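Side-chain contacts in maquette-3 (Escherichia coli, PDB 6Z0C), which folds into a computationally designed four-helix bundle, a de novo protein made to hold networks of charged groups within its hydrophobic core: residues K33-I38 with K167-L172; R43-K48 with D153-L158; E47-P52 with S56-Q61; E73-T78 with Q127-Q132. All blocks are in the same frame, centred on the assembly; numbering follows the deposited sequence.

In the fold
All four contacts belong to one long four-helix bundle. Interactions 1 and 2 join the same two helices, 4-48 and 152-194, at levels whose centres lie about 18 Å apart. Interaction 1 is the more internal and sets a lysine and glutamines among hydrocarbon, whereas interaction 2, near the bundle end, pairs a small apolar centre with a charged, watered margin. Interaction 3 is the turn leading from helix 4-48 into helix 52-99; it shares Glu47 and Lys48 with interaction 2 and touches it through Leu58 and Gln59. Interaction 4, on helices 52-99 and 105-144, is the buried and purely apolar one, its centre about 6 Å from that of the chain, and Gln132 and Val129 bring it against interaction 1.

Interaction 1: residues K33-I38 with K167-L172; sequences KIKLQI and KQQREL
Lys35 NZ, at the end of a chain that brushes Gln169, is gripped by three oxygens from the two remaining helices: Glu65 OE2 of helix 52-99 and Glu136 OE1 of helix 105-144 in salt bridges, and Gln68 OE1 of helix 52-99 in a hydrogen bond. Across to helix 152-194 the touch is only van der Waals, with Lys35 CD 4.2 Å from Gln169 NE2. The lysine chain leaves its helix extended and then folds twice, at chi3 62° and chi4 66°, which turns the ammonium aside toward the carboxylates and leaves its methylenes to meet the amide. A lysine suits this buried place because its long hydrocarbon tolerates the apolar surroundings while its tip reaches paired charge.

The second pair, Ile34 and Gln168, meets from opposite directions. Gln168 runs straight out beyond CG (chi2 180°), and its amide end arrives at the branched isoleucine: Ile34 CG2 lies 4.2 Å from Gln168 NE2, while Ile34 CD1 lies 4.2 Å from Gln168 OE1. That oxygen is satisfied along its own helix by Gln164 NE2.

No hydrogen bond crosses between 33-38 and 167-172. Lys35 NZ and Gln168 OE1 find their partners outside these segments, and the carboxylates around the lysine would be expected to favour its protonated form; Gln168 NE2, buried without a partner in the model, is the exception and a likely small cost.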
# COMPACT_ATOMS: atom_id res chain seq x y z
N LYS A 33 -4.23 11.65 7.27
CA LYS A 33 -5.14 12.69 7.82
C LYS A 33 -5.82 12.16 9.08
O LYS A 33 -5.69 12.82 10.13
CB LYS A 33 -6.16 13.14 6.76
CG LYS A 33 -7.05 14.30 7.19
CD LYS A 33 -8.07 14.71 6.14
CE LYS A 33 -7.46 15.07 4.81
NZ LYS A 33 -8.46 15.66 3.89
N ILE A 34 -6.51 11.01 9.02
CA ILE A 34 -7.25 10.48 10.20
C ILE A 34 -6.26 10.12 11.31
O ILE A 34 -6.59 10.37 12.48
CB ILE A 34 -8.18 9.29 9.87
CG1 ILE A 34 -8.94 8.86 11.14
CG2 ILE A 34 -7.43 8.12 9.24
CD1 ILE A 34 -10.13 7.97 10.90
N LYS A 35 -5.09 9.56 10.98
CA LYS A 35 -4.13 9.07 12.00
C LYS A 35 -3.55 10.28 12.76
O LYS A 35 -3.40 10.17 13.99
CB LYS A 35 -3.08 8.13 11.39
CG LYS A 35 -3.61 6.72 11.14
CD LYS A 35 -2.56 5.69 10.80
CE LYS A 35 -1.53 5.46 11.89
NZ LYS A 35 -2.13 4.87 13.11
N LEU A 36 -3.28 11.39 12.08
CA LEU A 36 -2.78 12.62 12.74
C LEU A 36 -3.90 13.21 13.62
O LEU A 36 -3.58 13.67 14.74
CB LEU A 36 -2.28 13.63 11.70
CG LEU A 36 -1.52 14.83 12.25
CD1 LEU A 36 -0.44 14.40 13.24
CD2 LEU A 36 -0.90 15.65 11.13
N GLN A 37 -5.15 13.17 13.16
CA GLN A 37 -6.33 13.61 13.95
C GLN A 37 -6.40 12.76 15.23
O GLN A 37 -6.61 13.32 16.31
CB GLN A 37 -7.62 13.52 13.12
CG GLN A 37 -7.70 14.57 12.03
CD GLN A 37 -8.91 14.42 11.13
OE1 GLN A 37 -9.50 13.35 11.01
NE2 GLN A 37 -9.27 15.51 10.47
N ILE A 38 -6.17 11.45 15.11
CA ILE A 38 -6.24 10.49 16.25
C ILE A 38 -5.08 10.74 17.22
O ILE A 38 -5.32 10.65 18.42
CB ILE A 38 -6.34 9.04 15.74
CG1 ILE A 38 -7.76 8.74 15.28
CG2 ILE A 38 -5.87 8.05 16.80
CD1 ILE A 38 -7.91 7.47 14.48
N LYS A 167 -10.71 -0.16 9.07
CA LYS A 167 -11.48 -0.35 7.81
C LYS A 167 -10.63 0.11 6.62
O LYS A 167 -10.57 -0.63 5.62
CB LYS A 167 -12.80 0.43 7.81
CG LYS A 167 -13.94 -0.21 8.59
CD LYS A 167 -15.26 0.52 8.40
CE LYS A 167 -16.41 -0.09 9.16
NZ LYS A 167 -16.34 0.24 10.60
N GLN A 168 -10.01 1.29 6.73
CA GLN A 168 -9.19 1.91 5.66
C GLN A 168 -7.91 1.10 5.43
O GLN A 168 -7.50 0.97 4.26
CB GLN A 168 -8.88 3.37 6.00
CG GLN A 168 -10.12 4.26 5.98
CD GLN A 168 -9.81 5.69 6.32
OE1 GLN A 168 -10.53 6.34 7.07
NE2 GLN A 168 -8.72 6.21 5.78
N GLN A 169 -7.28 0.58 6.49
CA GLN A 169 -6.04 -0.24 6.35
C GLN A 169 -6.36 -1.56 5.64
O GLN A 169 -5.54 -1.99 4.83
CB GLN A 169 -5.34 -0.43 7.70
CG GLN A 169 -4.45 0.75 8.06
CD GLN A 169 -4.09 0.77 9.52
OE1 GLN A 169 -4.66 0.04 10.33
NE2 GLN A 169 -3.13 1.62 9.87
N ARG A 170 -7.52 -2.17 5.91
CA ARG A 170 -7.96 -3.40 5.19
C ARG A 170 -8.23 -3.07 3.72
O ARG A 170 -7.96 -3.92 2.86
CB ARG A 170 -9.22 -3.99 5.82
CG ARG A 170 -9.00 -4.52 7.22
CD ARG A 170 -10.04 -5.55 7.58
NE ARG A 170 -10.05 -5.76 9.01
CZ ARG A 170 -9.16 -6.48 9.69
NH1 ARG A 170 -8.16 -7.08 9.07
NH2 ARG A 170 -9.29 -6.60 11.00
N GLU A 171 -8.80 -1.89 3.46
CA GLU A 171 -9.05 -1.39 2.08
C GLU A 171 -7.71 -1.26 1.36
O GLU A 171 -7.61 -1.70 0.20
CB GLU A 171 -9.83 -0.08 2.14
CG GLU A 171 -10.85 0.08 1.03
CD GLU A 171 -11.92 -1.00 0.99
OE1 GLU A 171 -12.75 -1.05 1.92
OE2 GLU A 171 -11.91 -1.79 0.03
N LEU A 172 -6.70 -0.71 2.05
CA LEU A 172 -5.33 -0.51 1.49
C LEU A 172 -4.69 -1.88 1.21
O LEU A 172 -4.11 -2.03 0.12
CB LEU A 172 -4.51 0.31 2.48
CG LEU A 172 -3.07 0.61 2.07
CD1 LEU A 172 -3.01 1.28 0.70
CD2 LEU A 172 -2.39 1.48 3.11

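Interaction 2: residues R43-K48 with D153-L158; sequences REASEK and DELREL
Ala45 and Glu154 mark where the two backbones come closest, their CA atoms 6.3 Å apart, on segments that run nearly antiparallel at 156°. The axes of these short segments approach to 10.1 Å, and alanine is well fitted to such a spot because its lone methyl asks for little room.

That methyl, Ala45 CB, rests 4.1 Å from Glu154 CG, so the glutamate offers hydrocarbon to the middle of the contact; a methyl of Leu155 touches Ala45 CB as well. Beyond CG the Glu154 chain bends (chi2 -103°), which carries its carboxylate alongside Lys48. The two side chains pass at a slant, Glu154 OE2 lying 3.7 Å from Lys48 CD. The charges themselves are near but do not form a salt bridge, Lys48 NZ standing 4.2 Å from Glu154 OE1; the same ammonium also has a long, weak pairing with Glu44 OE2 on its own helix. One water spans the gap, donating to Ala45 O at 2.8 Å and to Glu154 OE2 at 3.1 Å, and so ties the last turn of helix 4-48 to its partner. Elsewhere on that turn, Arg43 is salt-bridged to Glu47 OE1, Arg43 NE donating at 2.7 Å, almost in the guanidinium plane and to the anti lone pair of the oxygen.

Leu58 of helix 52-99 packs against both Ala45 and Leu155, closing the apolar side of the contact. One turn further along helix 152-194, Leu158 continues the seam against Ile38, Gln41 and Leu42 of helix 4-48.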
# COMPACT_ATOMS: atom_id res chain seq x y z
N ARG A 43 -3.45 12.46 22.58
CA ARG A 43 -2.72 13.45 23.42
C ARG A 43 -3.71 14.13 24.37
O ARG A 43 -3.41 14.22 25.57
CB ARG A 43 -1.97 14.46 22.55
CG ARG A 43 -1.17 15.49 23.34
CD ARG A 43 -0.14 14.84 24.25
NE ARG A 43 0.56 15.81 25.09
CZ ARG A 43 1.74 16.36 24.82
NH1 ARG A 43 2.39 16.06 23.71
NH2 ARG A 43 2.26 17.23 25.67
N GLU A 44 -4.85 14.59 23.86
CA GLU A 44 -5.91 15.27 24.66
C GLU A 44 -6.42 14.31 25.75
O GLU A 44 -6.46 14.72 26.92
CB GLU A 44 -7.05 15.76 23.77
CG GLU A 44 -8.18 16.41 24.55
CD GLU A 44 -9.05 17.38 23.78
OE1 GLU A 44 -8.79 17.58 22.57
OE2 GLU A 44 -9.98 17.95 24.38
N ALA A 45 -6.78 13.07 25.37
CA ALA A 45 -7.28 12.03 26.30
C ALA A 45 -6.22 11.75 27.38
O ALA A 45 -6.58 11.65 28.56
CB ALA A 45 -7.65 10.78 25.55
N SER A 46 -4.95 11.65 26.98
CA SER A 46 -3.79 11.41 27.88
C SER A 46 -3.65 12.55 28.90
O SER A 46 -3.44 12.26 30.09
CB SER A 46 -2.52 11.25 27.08
OG SER A 46 -1.44 10.94 27.94
N GLU A 47 -3.77 13.81 28.44
CA GLU A 47 -3.65 15.02 29.30
C GLU A 47 -4.77 15.02 30.35
O GLU A 47 -4.50 15.41 31.49
CB GLU A 47 -3.69 16.30 28.46
CG GLU A 47 -2.49 16.49 27.55
CD GLU A 47 -1.16 16.72 28.24
OE1 GLU A 47 -0.12 16.42 27.62
OE2 GLU A 47 -1.16 17.19 29.39
N LYS A 48 -5.98 14.59 29.96
CA LYS A 48 -7.21 14.64 30.80
C LYS A 48 -7.29 13.46 31.78
O LYS A 48 -7.94 13.62 32.83
CB LYS A 48 -8.46 14.60 29.91
CG LYS A 48 -8.81 15.89 29.20
CD LYS A 48 -9.81 15.69 28.08
CE LYS A 48 -11.05 16.55 28.22
NZ LYS A 48 -12.03 16.26 27.16
N ASP A 153 -16.18 9.33 27.54
CA ASP A 153 -16.66 9.98 26.29
C ASP A 153 -15.53 10.05 25.25
O ASP A 153 -15.75 9.57 24.12
CB ASP A 153 -17.24 11.37 26.57
CG ASP A 153 -18.65 11.34 27.15
OD1 ASP A 153 -19.20 10.23 27.31
OD2 ASP A 153 -19.19 12.43 27.43
N GLU A 154 -14.38 10.62 25.61
CA GLU A 154 -13.25 10.81 24.67
C GLU A 154 -12.68 9.44 24.27
O GLU A 154 -12.28 9.29 23.10
CB GLU A 154 -12.17 11.75 25.24
CG GLU A 154 -11.55 11.30 26.55
CD GLU A 154 -12.03 12.03 27.79
OE1 GLU A 154 -13.25 12.29 27.89
OE2 GLU A 154 -11.19 12.34 28.65
N LEU A 155 -12.67 8.47 25.18
CA LEU A 155 -12.12 7.12 24.89
C LEU A 155 -13.05 6.40 23.89
O LEU A 155 -12.52 5.73 22.99
CB LEU A 155 -11.93 6.34 26.19
CG LEU A 155 -10.88 6.92 27.14
CD1 LEU A 155 -10.82 6.14 28.44
CD2 LEU A 155 -9.51 6.97 26.50
N ARG A 156 -14.37 6.59 24.02
CA ARG A 156 -15.36 6.00 23.08
C ARG A 156 -15.19 6.64 21.69
O ARG A 156 -15.25 5.91 20.70
CB ARG A 156 -16.79 6.17 23.61
CG ARG A 156 -17.71 4.99 23.29
CD ARG A 156 -19.01 5.03 24.06
NE ARG A 156 -20.09 5.65 23.31
CZ ARG A 156 -21.01 5.01 22.59
NH1 ARG A 156 -21.02 3.69 22.52
NH2 ARG A 156 -21.94 5.70 21.95
N GLU A 157 -14.96 7.96 21.63
CA GLU A 157 -14.69 8.69 20.36
C GLU A 157 -13.38 8.18 19.74
O GLU A 157 -13.33 8.01 18.51
CB GLU A 157 -14.64 10.20 20.59
CG GLU A 157 -16.01 10.83 20.74
CD GLU A 157 -16.96 10.52 19.59
OE1 GLU A 157 -17.87 9.69 19.78
OE2 GLU A 157 -16.77 11.10 18.50
N LEU A 158 -12.36 7.95 20.57
CA LEU A 158 -11.04 7.43 20.15
C LEU A 158 -11.22 6.04 19.54
O LEU A 158 -10.63 5.76 18.48
CB LEU A 158 -10.12 7.40 21.37
CG LEU A 158 -8.68 6.96 21.14
CD1 LEU A 158 -7.96 7.89 20.17
CD2 LEU A 158 -7.94 6.88 22.46
O HOH W 1 -8.90 10.42 29.39

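Interaction 3: residues E47-P52 with S56-Q61; sequences EKARNP and SVLQKQ
Ala49 and Leu58 meet inside a helical hairpin, the short turn by which helix 4-48 gives way to helix 52-99. Ala49 is the first residue to leave helical geometry, its psi swinging to 122°, and the chain then passes through Arg50 and Asn51 before winding up again at Pro52.

The apolar part of the contact is a single touch. Ala49 CB points at the second helix and lies 4.2 Å from Leu58 CD1, one methyl against another. Leu58 reaches it with CG anti to its carbonyl carbon and the chain extended beyond. The same leucine is packed by Leu42 of helix 4-48 and by Leu158 of helix 152-194, so Ala49 adds an outer edge to a cluster at the bundle end. The alanine methyl thus gives the turn a small apolar touch on Leu58 where the bundle end is partly exposed.

The polar part is backbone only. Ser56 N donates to Pro52 O at 2.9 Å and with an angle of 164° at the hydrogen, an i to i+4 bond in the first turn of helix 52-99. Proline fits this first position because a residue in the first turn has no earlier helical carbonyl to serve with an N-H, and its ring holds phi near values a helix can use (here -57°). Asn51 holds the N-cap position just before it, although its side chain makes no capping bond. Beside the bonded nitrogen, the methylene of the serine also leans on the same acceptor, with Ser56 CB 3.4 Å from Pro52 O.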
# COMPACT_ATOMS: atom_id res chain seq x y z
N GLU A 47 -3.77 13.81 28.44
CA GLU A 47 -3.65 15.02 29.30
C GLU A 47 -4.77 15.02 30.35
O GLU A 47 -4.50 15.41 31.49
CB GLU A 47 -3.69 16.30 28.46
CG GLU A 47 -2.49 16.49 27.55
CD GLU A 47 -1.16 16.72 28.24
OE1 GLU A 47 -0.12 16.42 27.62
OE2 GLU A 47 -1.16 17.19 29.39
N LYS A 48 -5.98 14.59 29.96
CA LYS A 48 -7.21 14.64 30.80
C LYS A 48 -7.29 13.46 31.78
O LYS A 48 -7.94 13.62 32.83
CB LYS A 48 -8.46 14.60 29.91
CG LYS A 48 -8.81 15.89 29.20
CD LYS A 48 -9.81 15.69 28.08
CE LYS A 48 -11.05 16.55 28.22
NZ LYS A 48 -12.03 16.26 27.16
N ALA A 49 -6.69 12.31 31.43
CA ALA A 49 -6.82 11.02 32.16
C ALA A 49 -6.46 11.20 33.64
O ALA A 49 -5.31 11.61 33.92
CB ALA A 49 -5.96 9.97 31.50
N ARG A 50 -7.40 10.88 34.54
CA ARG A 50 -7.24 10.96 36.02
C ARG A 50 -6.72 9.62 36.56
O ARG A 50 -5.95 9.63 37.54
CB ARG A 50 -8.57 11.33 36.68
CG ARG A 50 -9.28 12.53 36.05
CD ARG A 50 -10.27 13.21 36.98
NE ARG A 50 -11.53 12.51 37.13
CZ ARG A 50 -12.58 12.60 36.30
NH1 ARG A 50 -12.52 13.36 35.22
NH2 ARG A 50 -13.68 11.91 36.55
N ASN A 51 -7.14 8.51 35.95
CA ASN A 51 -6.74 7.13 36.34
C ASN A 51 -5.34 6.85 35.78
O ASN A 51 -5.16 6.86 34.56
CB ASN A 51 -7.75 6.09 35.87
CG ASN A 51 -9.18 6.43 36.24
OD1 ASN A 51 -10.08 6.34 35.41
ND2 ASN A 51 -9.40 6.81 37.49
N PRO A 52 -4.31 6.62 36.63
CA PRO A 52 -2.95 6.42 36.14
C PRO A 52 -2.81 5.26 35.14
O PRO A 52 -2.02 5.40 34.22
CB PRO A 52 -2.14 6.12 37.41
CG PRO A 52 -2.95 6.76 38.52
CD PRO A 52 -4.39 6.56 38.10
N SER A 56 -1.22 5.76 31.47
CA SER A 56 -0.11 4.85 31.07
C SER A 56 -0.39 4.24 29.69
O SER A 56 0.51 4.29 28.83
CB SER A 56 0.11 3.79 32.11
OG SER A 56 1.07 2.85 31.65
N VAL A 57 -1.58 3.67 29.50
CA VAL A 57 -2.00 3.00 28.23
C VAL A 57 -1.97 4.02 27.09
O VAL A 57 -1.37 3.73 26.03
CB VAL A 57 -3.39 2.34 28.36
CG1 VAL A 57 -4.01 2.05 27.00
CG2 VAL A 57 -3.33 1.08 29.21
N LEU A 58 -2.59 5.19 27.30
CA LEU A 58 -2.73 6.25 26.27
C LEU A 58 -1.35 6.80 25.90
O LEU A 58 -1.09 6.97 24.69
CB LEU A 58 -3.65 7.35 26.80
CG LEU A 58 -5.10 6.94 27.05
CD1 LEU A 58 -5.86 8.05 27.76
CD2 LEU A 58 -5.80 6.55 25.76
N GLN A 59 -0.49 7.07 26.89
CA GLN A 59 0.86 7.67 26.67
C GLN A 59 1.74 6.69 25.87
O GLN A 59 2.42 7.16 24.94
CB GLN A 59 1.52 8.07 27.99
CG GLN A 59 1.38 9.55 28.29
CD GLN A 59 1.88 9.94 29.66
OE1 GLN A 59 2.29 9.11 30.46
NE2 GLN A 59 1.84 11.24 29.94
N LYS A 60 1.74 5.40 26.19
CA LYS A 60 2.65 4.45 25.51
C LYS A 60 2.15 4.25 24.07
O LYS A 60 3.01 4.12 23.17
CB LYS A 60 2.88 3.18 26.34
CG LYS A 60 1.75 2.18 26.43
CD LYS A 60 2.19 0.87 27.08
CE LYS A 60 1.19 0.30 28.07
NZ LYS A 60 -0.02 -0.23 27.40
N GLN A 61 0.84 4.32 23.82
CA GLN A 61 0.27 4.22 22.44
C GLN A 61 0.64 5.47 21.63
O GLN A 61 0.87 5.34 20.41
CB GLN A 61 -1.24 4.02 22.46
CG GLN A 61 -1.87 3.99 21.08
CD GLN A 61 -1.34 2.89 20.19
OE1 GLN A 61 -0.77 1.90 20.66
NE2 GLN A 61 -1.51 3.06 18.89

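Interaction 4: residues E73-T78 with Q127-Q132; sequences ETLQQT and QLVAKQ
Leu75 sends its two methyls to two different partners: CD1 goes to Val129 and CD2 to Leu128. It meets both side chains at an oblique angle. The closer approach is Leu75 CD1 to Val129 CG2, at 3.6 Å, a snug methyl contact. Leu75 CD2 lies 4.0 Å from Leu128 CD1 and 4.2 Å from Leu128 CB, so this branch rests along the leucine chain as well as on its end. Leu75 and Leu128 share one shape, with CG anti to the carbonyl carbon (chi1 -67° and -66°) and the chain extended beyond. Branched aliphatics suit the place, since the contact is buried and no hydrogen bond crosses it.

The hydroxyl of Thr78 is satisfied within its own helix: Thr78 OG1 donates back to Thr74 O at 2.9 Å, from above the carbonyl plane, and that oxygen also takes the N-H of Thr78. A threonine hydroxyl can thus sit on a buried helix face.

Around this pairing, Phe125 of helix 105-144 flanks Leu75 and Thr78, and Leu71 of helix 52-99 packs on Leu128. Leu172 and Leu173 of helix 152-194 also pack on Val129, Leu172 against the same CG2 methyl, which brings a third helix into this core.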
# COMPACT_ATOMS: atom_id res chain seq x y z
N GLU A 73 4.39 7.50 5.48
CA GLU A 73 5.16 8.40 4.58
C GLU A 73 6.16 7.56 3.77
O GLU A 73 6.36 7.88 2.59
CB GLU A 73 5.82 9.53 5.37
CG GLU A 73 4.82 10.51 5.98
CD GLU A 73 4.09 11.42 5.01
OE1 GLU A 73 4.32 11.31 3.79
OE2 GLU A 73 3.28 12.25 5.48
N THR A 74 6.73 6.50 4.36
CA THR A 74 7.57 5.49 3.66
C THR A 74 6.75 4.81 2.55
O THR A 74 7.31 4.61 1.45
CB THR A 74 8.13 4.44 4.63
OG1 THR A 74 9.08 5.10 5.47
CG2 THR A 74 8.79 3.27 3.93
N LEU A 75 5.50 4.46 2.83
CA LEU A 75 4.60 3.79 1.85
C LEU A 75 4.33 4.72 0.67
O LEU A 75 4.28 4.22 -0.47
CB LEU A 75 3.30 3.35 2.55
CG LEU A 75 3.45 2.24 3.59
CD1 LEU A 75 2.09 1.81 4.10
CD2 LEU A 75 4.21 1.05 3.04
N GLN A 76 4.17 6.03 0.91
CA GLN A 76 3.99 7.05 -0.15
C GLN A 76 5.18 7.01 -1.11
O GLN A 76 4.96 7.03 -2.34
CB GLN A 76 3.85 8.45 0.45
CG GLN A 76 2.41 8.84 0.74
CD GLN A 76 1.69 9.40 -0.46
OE1 GLN A 76 2.30 10.01 -1.34
NE2 GLN A 76 0.39 9.20 -0.51
N GLN A 77 6.40 6.96 -0.57
CA GLN A 77 7.66 6.94 -1.35
C GLN A 77 7.77 5.61 -2.10
O GLN A 77 8.19 5.63 -3.27
CB GLN A 77 8.85 7.19 -0.41
CG GLN A 77 8.90 8.63 0.09
CD GLN A 77 9.89 8.85 1.21
OE1 GLN A 77 10.65 7.96 1.59
NE2 GLN A 77 9.89 10.05 1.76
N THR A 78 7.36 4.50 -1.47
CA THR A 78 7.33 3.14 -2.09
C THR A 78 6.37 3.15 -3.29
O THR A 78 6.76 2.63 -4.35
CB THR A 78 6.98 2.07 -1.05
OG1 THR A 78 7.94 2.17 -0.00
CG2 THR A 78 6.99 0.67 -1.62
N GLN A 127 3.49 -6.35 3.76
CA GLN A 127 4.03 -6.74 5.09
C GLN A 127 3.90 -5.57 6.07
O GLN A 127 3.46 -5.80 7.22
CB GLN A 127 5.50 -7.18 4.98
CG GLN A 127 5.68 -8.52 4.30
CD GLN A 127 7.12 -8.83 3.97
OE1 GLN A 127 8.04 -8.10 4.33
NE2 GLN A 127 7.33 -9.94 3.27
N LEU A 128 4.24 -4.36 5.63
CA LEU A 128 4.25 -3.15 6.49
C LEU A 128 2.82 -2.76 6.86
O LEU A 128 2.58 -2.44 8.05
CB LEU A 128 5.00 -2.02 5.77
CG LEU A 128 6.49 -2.26 5.56
CD1 LEU A 128 7.10 -1.18 4.67
CD2 LEU A 128 7.24 -2.34 6.88
N VAL A 129 1.89 -2.81 5.90
CA VAL A 129 0.44 -2.50 6.15
C VAL A 129 -0.16 -3.57 7.07
O VAL A 129 -0.90 -3.20 8.00
CB VAL A 129 -0.35 -2.35 4.84
CG1 VAL A 129 -1.84 -2.16 5.11
CG2 VAL A 129 0.18 -1.22 3.97
N ALA A 130 0.13 -4.85 6.81
CA ALA A 130 -0.35 -6.00 7.61
C ALA A 130 0.09 -5.83 9.07
O ALA A 130 -0.72 -6.06 9.98
CB ALA A 130 0.15 -7.30 7.03
N LYS A 131 1.36 -5.45 9.29
CA LYS A 131 1.95 -5.24 10.63
C LYS A 131 1.25 -4.06 11.32
O LYS A 131 0.87 -4.21 12.50
CB LYS A 131 3.46 -5.04 10.52
CG LYS A 131 4.19 -4.79 11.84
CD LYS A 131 3.71 -5.64 13.00
CE LYS A 131 4.70 -5.74 14.14
NZ LYS A 131 5.00 -4.42 14.74
N GLN A 132 1.08 -2.94 10.63
CA GLN A 132 0.41 -1.74 11.21
C GLN A 132 -1.02 -2.12 11.61
O GLN A 132 -1.46 -1.72 12.69
CB GLN A 132 0.47 -0.55 10.26
CG GLN A 132 -0.03 0.74 10.90
CD GLN A 132 0.31 1.98 10.11
OE1 GLN A 132 -0.57 2.70 9.63
NE2 GLN A 132 1.60 2.26 9.99